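Local coordinates for N-acetylglucosamine-specific lectin (Saxidomus purpuratus, PDB 6A7T), which probably binds carbohydrate, with specificity for N-acetylglucosamine, as a C-type lectin whose sugar recognition does not depend on calcium, at residues Thr44-Glu49 / Gly148-Glu153; Tyr86-Gly91 / Val144-Pro149; Pro115-Ala120 / Gln136-Gln141. All blocks are in the same frame, centred on the assembly; numbering follows the deposited sequence.

Overall arrangement
Residues 44-49, early in the lectin domain, lead from a short strand into helix 48-57 and meet strand 148-154 only near the chain's end, so contact 1 closes the longest loop. Within that loop, strand 86-94 is met by the same late strand in contact 2; the two contacts share Gly148 and Pro149, and their centres lie about 5 Å apart. Contact 3 is the innermost, closing the short excursion between the 115-120 loop and strand 136-140, its centre about 17 Å from that of contact 1. Contact 2 links the two four-stranded sheets, and the Thr146-His140 hydrogen bond joins it to contact 3 beside the sugar site.

Contact 1: Thr44-Glu49 / Gly148-Glu153; sequences TERGWE and GPSICE. With CA (calcium ion), chain C.
Arg46 turns CG away from its own carbonyl carbon (chi1 -48°) and runs extended to NE, which carries the guanidinium alongside the backbone toward Ser150, whose OG stands between its backbone N and carbonyl carbon (chi1 62°). The two groups do not bond directly: NH1 and OG are 4.1 Å apart. A water bridges them, accepting from Arg46 NH1 at 3.0 Å, in the plane of the guanidinium, while donating to Gly148 O and hydrogen bonding to Ser150 OG. The long arginine suits this place because it also reaches Asp42 in a salt bridge and Phe54 in a cation-pi contact.

The backbones are joined by a reciprocal pair of hydrogen bonds, with Arg46 N to Gly148 O at 2.9 Å, nearly straight at 171°, and Gly148 N to Arg46 O at 2.9 Å. Glu45 CA sends a CA-H...O contact to Gly148 O at 3.3 Å, and the Glu45 CB and CG methylenes pack against the bare Gly148 backbone.

The result is an antiparallel hydrogen-bonded bridge on the late strand of the C-type lectin fold. Farther along that strand, Cys152 pairs with Cys55, and Glu153 chelates calcium through both oxygens alongside Thr64, Glu66 and Glu70.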
loop_
_atom_site.group_PDB
_atom_site.type_symbol
_atom_site.label_atom_id
_atom_site.label_comp_id
_atom_site.label_asym_id
_atom_site.label_seq_id
_atom_site.Cartn_x
_atom_site.Cartn_y
_atom_site.Cartn_z
ATOM N N THR A 44 -21.703 -8.579 -7.505
ATOM C CA THR A 44 -22.332 -9.435 -8.513
ATOM C C THR A 44 -21.938 -10.889 -8.227
ATOM O O THR A 44 -20.794 -11.188 -7.994
ATOM C CB THR A 44 -21.955 -9.094 -9.949
ATOM O OG1 THR A 44 -22.471 -7.798 -10.257
ATOM C CG2 THR A 44 -22.491 -10.074 -10.963
ATOM N N GLU A 45 -22.918 -11.782 -8.210
ATOM C CA GLU A 45 -22.666 -13.167 -7.800
ATOM C C GLU A 45 -22.312 -14.017 -9.017
ATOM O O GLU A 45 -23.058 -14.004 -10.034
ATOM C CB GLU A 45 -23.913 -13.738 -7.121
ATOM C CG GLU A 45 -24.218 -13.069 -5.802
ATOM C CD GLU A 45 -25.445 -13.637 -5.128
ATOM O OE1 GLU A 45 -26.529 -13.573 -5.748
ATOM O OE2 GLU A 45 -25.305 -14.137 -4.008
ATOM N N ARG A 46 -21.107 -14.599 -8.971
ATOM C CA ARG A 46 -20.518 -15.382 -10.065
ATOM C C ARG A 46 -19.810 -16.593 -9.458
ATOM O O ARG A 46 -19.380 -16.562 -8.307
ATOM C CB ARG A 46 -19.464 -14.576 -10.832
ATOM C CG ARG A 46 -19.849 -13.167 -11.264
ATOM C CD ARG A 46 -18.631 -12.458 -11.849
ATOM N NE ARG A 46 -18.901 -11.093 -12.256
ATOM C CZ ARG A 46 -18.857 -10.054 -11.428
ATOM N NH1 ARG A 46 -18.535 -10.242 -10.172
ATOM N NH2 ARG A 46 -19.125 -8.838 -11.859
ATOM N N GLY A 47 -19.689 -17.683 -10.238
ATOM C CA GLY A 47 -18.882 -18.800 -9.878
ATOM C C GLY A 47 -17.432 -18.372 -9.758
ATOM O O GLY A 47 -17.099 -17.274 -10.159
ATOM N N TRP A 48 -16.611 -19.199 -9.119
ATOM C CA TRP A 48 -15.226 -18.786 -8.808
ATOM C C TRP A 48 -14.457 -18.532 -10.097
ATOM O O TRP A 48 -13.784 -17.495 -10.187
ATOM C CB TRP A 48 -14.536 -19.817 -7.940
ATOM C CG TRP A 48 -13.165 -19.424 -7.511
ATOM C CD1 TRP A 48 -12.850 -18.825 -6.329
ATOM C CD2 TRP A 48 -11.930 -19.614 -8.210
ATOM N NE1 TRP A 48 -11.504 -18.669 -6.228
ATOM C CE2 TRP A 48 -10.918 -19.126 -7.386
ATOM C CE3 TRP A 48 -11.586 -20.162 -9.454
ATOM C CZ2 TRP A 48 -9.593 -19.119 -7.792
ATOM C CZ3 TRP A 48 -10.255 -20.275 -9.795
ATOM C CH2 TRP A 48 -9.273 -19.709 -8.989
ATOM N N GLU A 49 -14.533 -19.462 -11.054
ATOM C CA GLU A 49 -13.861 -19.250 -12.335
ATOM C C GLU A 49 -14.380 -17.971 -13.024
ATOM O O GLU A 49 -13.573 -17.241 -13.592
ATOM C CB GLU A 49 -14.065 -20.438 -13.268
ATOM C CG GLU A 49 -13.233 -21.622 -12.872
ATOM C CD GLU A 49 -11.733 -21.498 -13.101
ATOM O OE1 GLU A 49 -11.297 -20.543 -13.764
ATOM O OE2 GLU A 49 -11.019 -22.431 -12.665
ATOM N N GLY A 148 -21.115 -16.351 -5.984
ATOM C CA GLY A 148 -21.010 -15.426 -4.899
ATOM C C GLY A 148 -20.278 -14.158 -5.333
ATOM O O GLY A 148 -19.755 -14.097 -6.456
ATOM N N PRO A 149 -20.202 -13.165 -4.429
ATOM C CA PRO A 149 -19.466 -11.922 -4.699
ATOM C C PRO A 149 -17.977 -12.298 -4.658
ATOM O O PRO A 149 -17.609 -13.391 -4.247
ATOM C CB PRO A 149 -19.940 -10.987 -3.559
ATOM C CG PRO A 149 -20.120 -11.930 -2.420
ATOM C CD PRO A 149 -20.693 -13.196 -3.036
ATOM N N SER A 150 -17.136 -11.338 -4.983
ATOM C CA SER A 150 -15.680 -11.616 -5.088
ATOM C C SER A 150 -14.920 -10.329 -4.812
ATOM O O SER A 150 -15.526 -9.257 -4.753
ATOM C CB SER A 150 -15.334 -12.191 -6.434
ATOM O OG SER A 150 -15.613 -11.310 -7.522
ATOM N N ILE A 151 -13.625 -10.490 -4.610
ATOM C CA ILE A 151 -12.723 -9.352 -4.297
ATOM C C ILE A 151 -11.589 -9.326 -5.324
ATOM O O ILE A 151 -10.847 -10.295 -5.442
ATOM C CB ILE A 151 -12.174 -9.422 -2.863
ATOM C CG1 ILE A 151 -13.309 -9.548 -1.847
ATOM C CG2 ILE A 151 -11.318 -8.208 -2.566
ATOM C CD1 ILE A 151 -12.917 -10.050 -0.486
ATOM N N CYS A 152 -11.496 -8.220 -6.072
ATOM C CA CYS A 152 -10.430 -8.043 -7.070
ATOM C C CYS A 152 -9.350 -7.118 -6.477
ATOM O O CYS A 152 -9.674 -6.256 -5.660
ATOM C CB CYS A 152 -10.868 -7.394 -8.366
ATOM S SG CYS A 152 -12.251 -8.218 -9.183
ATOM N N GLU A 153 -8.089 -7.393 -6.810
ATOM C CA GLU A 153 -6.943 -6.589 -6.374
ATOM C C GLU A 153 -6.163 -6.158 -7.624
ATOM O O GLU A 153 -5.893 -6.977 -8.459
ATOM C CB GLU A 153 -6.101 -7.394 -5.399
ATOM C CG GLU A 153 -4.883 -6.651 -4.850
ATOM C CD GLU A 153 -3.950 -7.452 -3.946
ATOM O OE1 GLU A 153 -4.039 -8.722 -3.892
ATOM O OE2 GLU A 153 -3.095 -6.806 -3.332
HETATM CA CA CA C . -2.349 -8.873 -1.991
HETATM O O HOH W 1 -18.066 -12.522 -8.259
HETATM O O HOH W 2 -0.623 -7.207 -1.382
HETATM O O HOH W 3 -0.909 -8.992 -4.015
#

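Contact 2: Tyr86-Gly91 / Val144-Pro149; sequences YYWIGG and VNTKGP
Three hydrogen bonds join Tyr86-Trp88 to the Thr146-Pro149 chain, and all end on backbone carbonyls. Trp88 N donates to Pro149 O at 2.9 Å and 165°. The phenol of Tyr86 gives a weak bond from OH to Lys147 O at 2.9 Å. The indole of Trp88 gives another weak one, clearly bent, from NE1 to Thr146 O at 3.3 Å. Trp88 NE1 also has a weak bond to Arg46 O, so its one proton lies between two acceptors. Tyrosine and tryptophan suit these places because each couples a broad apolar surface to a donor at its margin.

Part of the apolar packing is around Pro149. Its CG lies over one face of the Tyr87 ring, 3.9 Å from the centroid and 21° off the normal, in a CH-pi contact; the flat ring accepts the proline methylenes crossing it at about a right angle. A second group gathers round Tyr86. Its CG sits between its backbone N and carbonyl carbon (chi1 68°), and this sends the phenol across to 144-149, where CE2 and CZ each lie 3.9 Å from Gly148 CA. Tyr86 CE2 also lies over one face of the Trp88 indole, and Thr146 CG2 fills the corner between Tyr86 OH and Trp88 CZ2.

Thr146 OG1 bonds outside the contact to Asp142 and His140. Strand 86-94 is bonded to strand 148-154 through Trp88, with Pro149 and Ile151, and pairs with strand 124-130 through Tyr87 and Ile89, while Trp48 of helix 48-57 meets the Trp88 ring nearly perpendicularly.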
loop_
_atom_site.group_PDB
_atom_site.type_symbol
_atom_site.label_atom_id
_atom_site.label_comp_id
_atom_site.label_asym_id
_atom_site.label_seq_id
_atom_site.Cartn_x
_atom_site.Cartn_y
_atom_site.Cartn_z
ATOM N N TYR A 86 -20.021 -14.980 2.250
ATOM C CA TYR A 86 -18.735 -15.429 1.707
ATOM C C TYR A 86 -18.409 -14.596 0.469
ATOM O O TYR A 86 -19.299 -14.081 -0.178
ATOM C CB TYR A 86 -18.740 -16.917 1.333
ATOM C CG TYR A 86 -19.613 -17.320 0.170
ATOM C CD1 TYR A 86 -20.974 -17.555 0.296
ATOM C CD2 TYR A 86 -19.052 -17.539 -1.073
ATOM C CE1 TYR A 86 -21.755 -17.928 -0.793
ATOM C CE2 TYR A 86 -19.817 -17.922 -2.159
ATOM C CZ TYR A 86 -21.174 -18.120 -2.030
ATOM O OH TYR A 86 -21.861 -18.493 -3.162
ATOM N N TYR A 87 -17.104 -14.456 0.215
ATOM C CA TYR A 87 -16.566 -13.775 -0.968
ATOM C C TYR A 87 -15.473 -14.662 -1.559
ATOM O O TYR A 87 -14.585 -15.040 -0.843
ATOM C CB TYR A 87 -15.950 -12.423 -0.602
ATOM C CG TYR A 87 -16.912 -11.334 -0.218
ATOM C CD1 TYR A 87 -17.489 -11.318 1.034
ATOM C CD2 TYR A 87 -17.198 -10.293 -1.080
ATOM C CE1 TYR A 87 -18.342 -10.293 1.427
ATOM C CE2 TYR A 87 -18.055 -9.265 -0.709
ATOM C CZ TYR A 87 -18.632 -9.269 0.552
ATOM O OH TYR A 87 -19.523 -8.287 0.942
ATOM N N TRP A 88 -15.490 -14.835 -2.882
ATOM C CA TRP A 88 -14.369 -15.539 -3.548
ATOM C C TRP A 88 -13.078 -14.730 -3.504
ATOM O O TRP A 88 -13.110 -13.491 -3.727
ATOM C CB TRP A 88 -14.716 -15.842 -5.014
ATOM C CG TRP A 88 -15.852 -16.809 -5.171
ATOM C CD1 TRP A 88 -16.972 -16.596 -5.891
ATOM C CD2 TRP A 88 -16.016 -18.105 -4.557
ATOM N NE1 TRP A 88 -17.799 -17.685 -5.843
ATOM C CE2 TRP A 88 -17.254 -18.603 -5.012
ATOM C CE3 TRP A 88 -15.233 -18.889 -3.702
ATOM C CZ2 TRP A 88 -17.734 -19.869 -4.666
ATOM C CZ3 TRP A 88 -15.712 -20.137 -3.346
ATOM C CH2 TRP A 88 -16.947 -20.595 -3.817
ATOM N N ILE A 89 -11.952 -15.438 -3.335
ATOM C CA ILE A 89 -10.618 -14.842 -3.361
ATOM C C ILE A 89 -9.703 -15.691 -4.257
ATOM O O ILE A 89 -10.089 -16.728 -4.722
ATOM C CB ILE A 89 -10.028 -14.649 -1.961
ATOM C CG1 ILE A 89 -9.797 -15.979 -1.226
ATOM C CG2 ILE A 89 -10.917 -13.724 -1.161
ATOM C CD1 ILE A 89 -9.087 -15.839 0.119
ATOM N N GLY A 90 -8.542 -15.156 -4.506
ATOM C CA GLY A 90 -7.599 -15.642 -5.526
ATOM C C GLY A 90 -6.711 -16.758 -5.006
ATOM O O GLY A 90 -5.493 -16.705 -5.205
ATOM N N GLY A 91 -7.324 -17.786 -4.410
ATOM C CA GLY A 91 -6.569 -19.010 -4.027
ATOM C C GLY A 91 -7.331 -20.243 -4.413
ATOM O O GLY A 91 -8.553 -20.295 -4.478
ATOM N N VAL A 144 -17.025 -23.688 -10.149
ATOM C CA VAL A 144 -17.687 -23.289 -11.345
ATOM C C VAL A 144 -19.082 -22.734 -11.054
ATOM O O VAL A 144 -19.441 -21.666 -11.525
ATOM C CB VAL A 144 -17.706 -24.433 -12.381
ATOM C CG1 VAL A 144 -18.372 -23.995 -13.660
ATOM C CG2 VAL A 144 -16.295 -24.943 -12.664
ATOM N N ASN A 145 -19.916 -23.517 -10.353
ATOM C CA ASN A 145 -21.345 -23.263 -10.348
ATOM C C ASN A 145 -21.883 -22.744 -9.007
ATOM O O ASN A 145 -23.127 -22.749 -8.807
ATOM C CB ASN A 145 -22.083 -24.544 -10.768
ATOM C CG ASN A 145 -21.767 -24.902 -12.200
ATOM O OD1 ASN A 145 -21.286 -26.011 -12.470
ATOM N ND2 ASN A 145 -21.966 -23.965 -13.108
ATOM N N THR A 146 -21.026 -22.310 -8.093
ATOM C CA THR A 146 -21.465 -21.707 -6.848
ATOM C C THR A 146 -21.203 -20.207 -6.924
ATOM O O THR A 146 -20.051 -19.782 -6.979
ATOM C CB THR A 146 -20.801 -22.350 -5.645
ATOM O OG1 THR A 146 -21.024 -23.766 -5.710
ATOM C CG2 THR A 146 -21.270 -21.747 -4.336
ATOM N N LYS A 147 -22.283 -19.432 -6.925
ATOM C CA LYS A 147 -22.224 -18.037 -7.373
ATOM C C LYS A 147 -22.184 -17.151 -6.141
ATOM O O LYS A 147 -23.128 -17.167 -5.398
ATOM C CB LYS A 147 -23.425 -17.644 -8.240
ATOM C CG LYS A 147 -23.453 -18.271 -9.626
ATOM C CD LYS A 147 -24.602 -17.742 -10.477
ATOM C CE LYS A 147 -24.764 -18.476 -11.776
ATOM N NZ LYS A 147 -26.001 -18.054 -12.466
ATOM N N GLY A 148 -21.115 -16.351 -5.984
ATOM C CA GLY A 148 -21.010 -15.426 -4.899
ATOM C C GLY A 148 -20.278 -14.158 -5.333
ATOM O O GLY A 148 -19.755 -14.097 -6.456
ATOM N N PRO A 149 -20.202 -13.165 -4.429
ATOM C CA PRO A 149 -19.466 -11.922 -4.699
ATOM C C PRO A 149 -17.977 -12.298 -4.658
ATOM O O PRO A 149 -17.609 -13.391 -4.247
ATOM C CB PRO A 149 -19.940 -10.987 -3.559
ATOM C CG PRO A 149 -20.120 -11.930 -2.420
ATOM C CD PRO A 149 -20.693 -13.196 -3.036
#

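Contact 3: Pro115-Ala120 / Gln136-Gln141; sequences PNRPDA and QWNDHQ
The loop 115-120, without regular structure and with a cis peptide bond before Pro118, passes beside strand 136-140 and comes nearest at Pro118 and Asp139, their CA atoms 5.5 Å apart. Asp139 carries the contact. Its CG lies between the backbone N and the carbonyl carbon (chi1 57°), raising the carboxylate toward the loop, where OD1 receives Asp119 N at 2.8 Å and OD2 receives Ala120 N at 3.0 Å, both from above its plane. Gln141 NE2 adds a third bond, on the anti lone pair of OD2 at 2.8 Å and 167°, while also bonding Asp121 O. A short acidic side chain suits this place, since its two oxygens can take successive N-H groups of the loop.

In Arg117 the bend at chi2 brings the edge of the guanidinium, at NE, to Asn138 OD1 at 2.7 Å, though the N-H is bent; NH1 returns to Asn116 O. The guanidinium and amide planes stand 53° apart.

Arg117, Asn138 and His140 bind N-acetylglucosamine, and Asp119 and Asp139 a second calcium, each seen in structures of this protein. Neither is bound to this chain. Three N-H donors fix the Asp139 carboxylate, and the Arg117-Asn138 bond probably presets two sugar-binding groups.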
loop_
_atom_site.group_PDB
_atom_site.type_symbol
_atom_site.label_atom_id
_atom_site.label_comp_id
_atom_site.label_asym_id
_atom_site.label_seq_id
_atom_site.Cartn_x
_atom_site.Cartn_y
_atom_site.Cartn_z
ATOM N N PRO A 115 -10.876 -22.472 11.372
ATOM C CA PRO A 115 -10.452 -23.673 12.080
ATOM C C PRO A 115 -10.738 -24.933 11.244
ATOM O O PRO A 115 -11.798 -25.057 10.700
ATOM C CB PRO A 115 -11.308 -23.625 13.353
ATOM C CG PRO A 115 -11.821 -22.198 13.488
ATOM C CD PRO A 115 -11.860 -21.633 12.077
ATOM N N ASN A 116 -9.787 -25.874 11.215
ATOM C CA ASN A 116 -9.956 -27.196 10.590
ATOM C C ASN A 116 -10.269 -27.066 9.087
ATOM O O ASN A 116 -11.116 -27.829 8.554
ATOM C CB ASN A 116 -11.009 -28.014 11.320
ATOM C CG ASN A 116 -10.701 -28.062 12.805
ATOM O OD1 ASN A 116 -9.583 -28.395 13.196
ATOM N ND2 ASN A 116 -11.656 -27.644 13.619
ATOM N N ARG A 117 -9.636 -26.061 8.498
ATOM C CA ARG A 117 -9.672 -25.723 7.065
ATOM C C ARG A 117 -8.226 -25.562 6.589
ATOM O O ARG A 117 -7.359 -25.033 7.282
ATOM C CB ARG A 117 -10.480 -24.430 6.857
ATOM C CG ARG A 117 -11.969 -24.527 7.153
ATOM C CD ARG A 117 -12.683 -25.660 6.478
ATOM N NE ARG A 117 -14.106 -25.646 6.702
ATOM C CZ ARG A 117 -14.690 -26.236 7.733
ATOM N NH1 ARG A 117 -13.951 -26.932 8.578
ATOM N NH2 ARG A 117 -16.001 -26.183 7.885
ATOM N N PRO A 118 -7.954 -26.009 5.348
ATOM C CA PRO A 118 -8.949 -26.580 4.469
ATOM C C PRO A 118 -9.475 -27.974 4.844
ATOM O O PRO A 118 -8.730 -28.845 5.278
ATOM C CB PRO A 118 -8.199 -26.678 3.132
ATOM C CG PRO A 118 -6.743 -26.825 3.549
ATOM C CD PRO A 118 -6.601 -26.005 4.828
ATOM N N ASP A 119 -10.763 -28.192 4.663
ATOM C CA ASP A 119 -11.338 -29.469 4.979
ATOM C C ASP A 119 -10.951 -30.538 3.938
ATOM O O ASP A 119 -10.846 -31.745 4.240
ATOM C CB ASP A 119 -12.849 -29.351 5.046
ATOM C CG ASP A 119 -13.471 -30.694 5.341
ATOM O OD1 ASP A 119 -13.226 -31.194 6.444
ATOM O OD2 ASP A 119 -14.163 -31.232 4.448
ATOM N N ALA A 120 -10.766 -30.127 2.685
ATOM C CA ALA A 120 -10.590 -31.080 1.555
ATOM C C ALA A 120 -9.702 -30.443 0.467
ATOM O O ALA A 120 -9.491 -29.231 0.425
ATOM C CB ALA A 120 -11.917 -31.503 0.996
ATOM N N GLN A 136 -12.843 -15.817 7.795
ATOM C CA GLN A 136 -11.576 -16.514 7.584
ATOM C C GLN A 136 -11.753 -17.376 6.331
ATOM O O GLN A 136 -12.885 -17.580 5.828
ATOM C CB GLN A 136 -11.231 -17.344 8.825
ATOM C CG GLN A 136 -10.848 -16.503 10.027
ATOM C CD GLN A 136 -10.848 -17.352 11.279
ATOM O OE1 GLN A 136 -11.838 -17.981 11.648
ATOM N NE2 GLN A 136 -9.692 -17.419 11.878
ATOM N N TRP A 137 -10.668 -17.987 5.887
ATOM C CA TRP A 137 -10.741 -18.714 4.608
ATOM C C TRP A 137 -11.381 -20.101 4.758
ATOM O O TRP A 137 -11.192 -20.763 5.781
ATOM C CB TRP A 137 -9.366 -18.826 3.942
ATOM C CG TRP A 137 -8.539 -17.605 3.902
ATOM C CD1 TRP A 137 -8.955 -16.311 3.799
ATOM C CD2 TRP A 137 -7.113 -17.575 3.867
ATOM N NE1 TRP A 137 -7.890 -15.490 3.782
ATOM C CE2 TRP A 137 -6.735 -16.233 3.827
ATOM C CE3 TRP A 137 -6.112 -18.553 3.933
ATOM C CZ2 TRP A 137 -5.417 -15.815 3.816
ATOM C CZ3 TRP A 137 -4.804 -18.131 3.979
ATOM C CH2 TRP A 137 -4.449 -16.805 3.860
ATOM N N ASN A 138 -12.191 -20.515 3.760
ATOM C CA ASN A 138 -12.797 -21.833 3.649
ATOM C C ASN A 138 -12.554 -22.346 2.218
ATOM O O ASN A 138 -12.392 -21.527 1.275
ATOM C CB ASN A 138 -14.309 -21.820 3.837
ATOM C CG ASN A 138 -14.896 -23.200 3.888
ATOM O OD1 ASN A 138 -14.286 -24.055 4.498
ATOM N ND2 ASN A 138 -16.037 -23.414 3.240
ATOM N N ASP A 139 -12.471 -23.660 2.062
ATOM C CA ASP A 139 -12.301 -24.340 0.757
ATOM C C ASP A 139 -13.649 -24.874 0.295
ATOM O O ASP A 139 -14.331 -25.611 1.036
ATOM C CB ASP A 139 -11.312 -25.507 0.885
ATOM C CG ASP A 139 -11.727 -26.536 1.932
ATOM O OD1 ASP A 139 -11.783 -26.151 3.114
ATOM O OD2 ASP A 139 -12.102 -27.665 1.534
ATOM N N HIS A 140 -14.055 -24.561 -0.942
ATOM C CA HIS A 140 -15.277 -24.980 -1.529
ATOM C C HIS A 140 -14.919 -25.785 -2.788
ATOM O O HIS A 140 -14.100 -25.340 -3.586
ATOM C CB HIS A 140 -16.189 -23.791 -1.907
ATOM C CG HIS A 140 -17.527 -24.188 -2.430
ATOM N ND1 HIS A 140 -18.511 -24.718 -1.594
ATOM C CD2 HIS A 140 -18.119 -24.066 -3.646
ATOM C CE1 HIS A 140 -19.614 -24.916 -2.284
ATOM N NE2 HIS A 140 -19.397 -24.558 -3.555
ATOM N N GLN A 141 -15.552 -26.945 -2.964
ATOM C CA GLN A 141 -15.082 -27.866 -4.011
ATOM C C GLN A 141 -15.793 -27.633 -5.358
ATOM O O GLN A 141 -15.466 -28.297 -6.353
ATOM C CB GLN A 141 -15.160 -29.285 -3.430
ATOM C CG GLN A 141 -13.878 -29.671 -2.698
ATOM C CD GLN A 141 -13.642 -28.945 -1.395
ATOM O OE1 GLN A 141 -14.560 -28.687 -0.635
ATOM N NE2 GLN A 141 -12.394 -28.668 -1.083
HETATM O O HOH W 4 -15.159 -30.243 2.154
#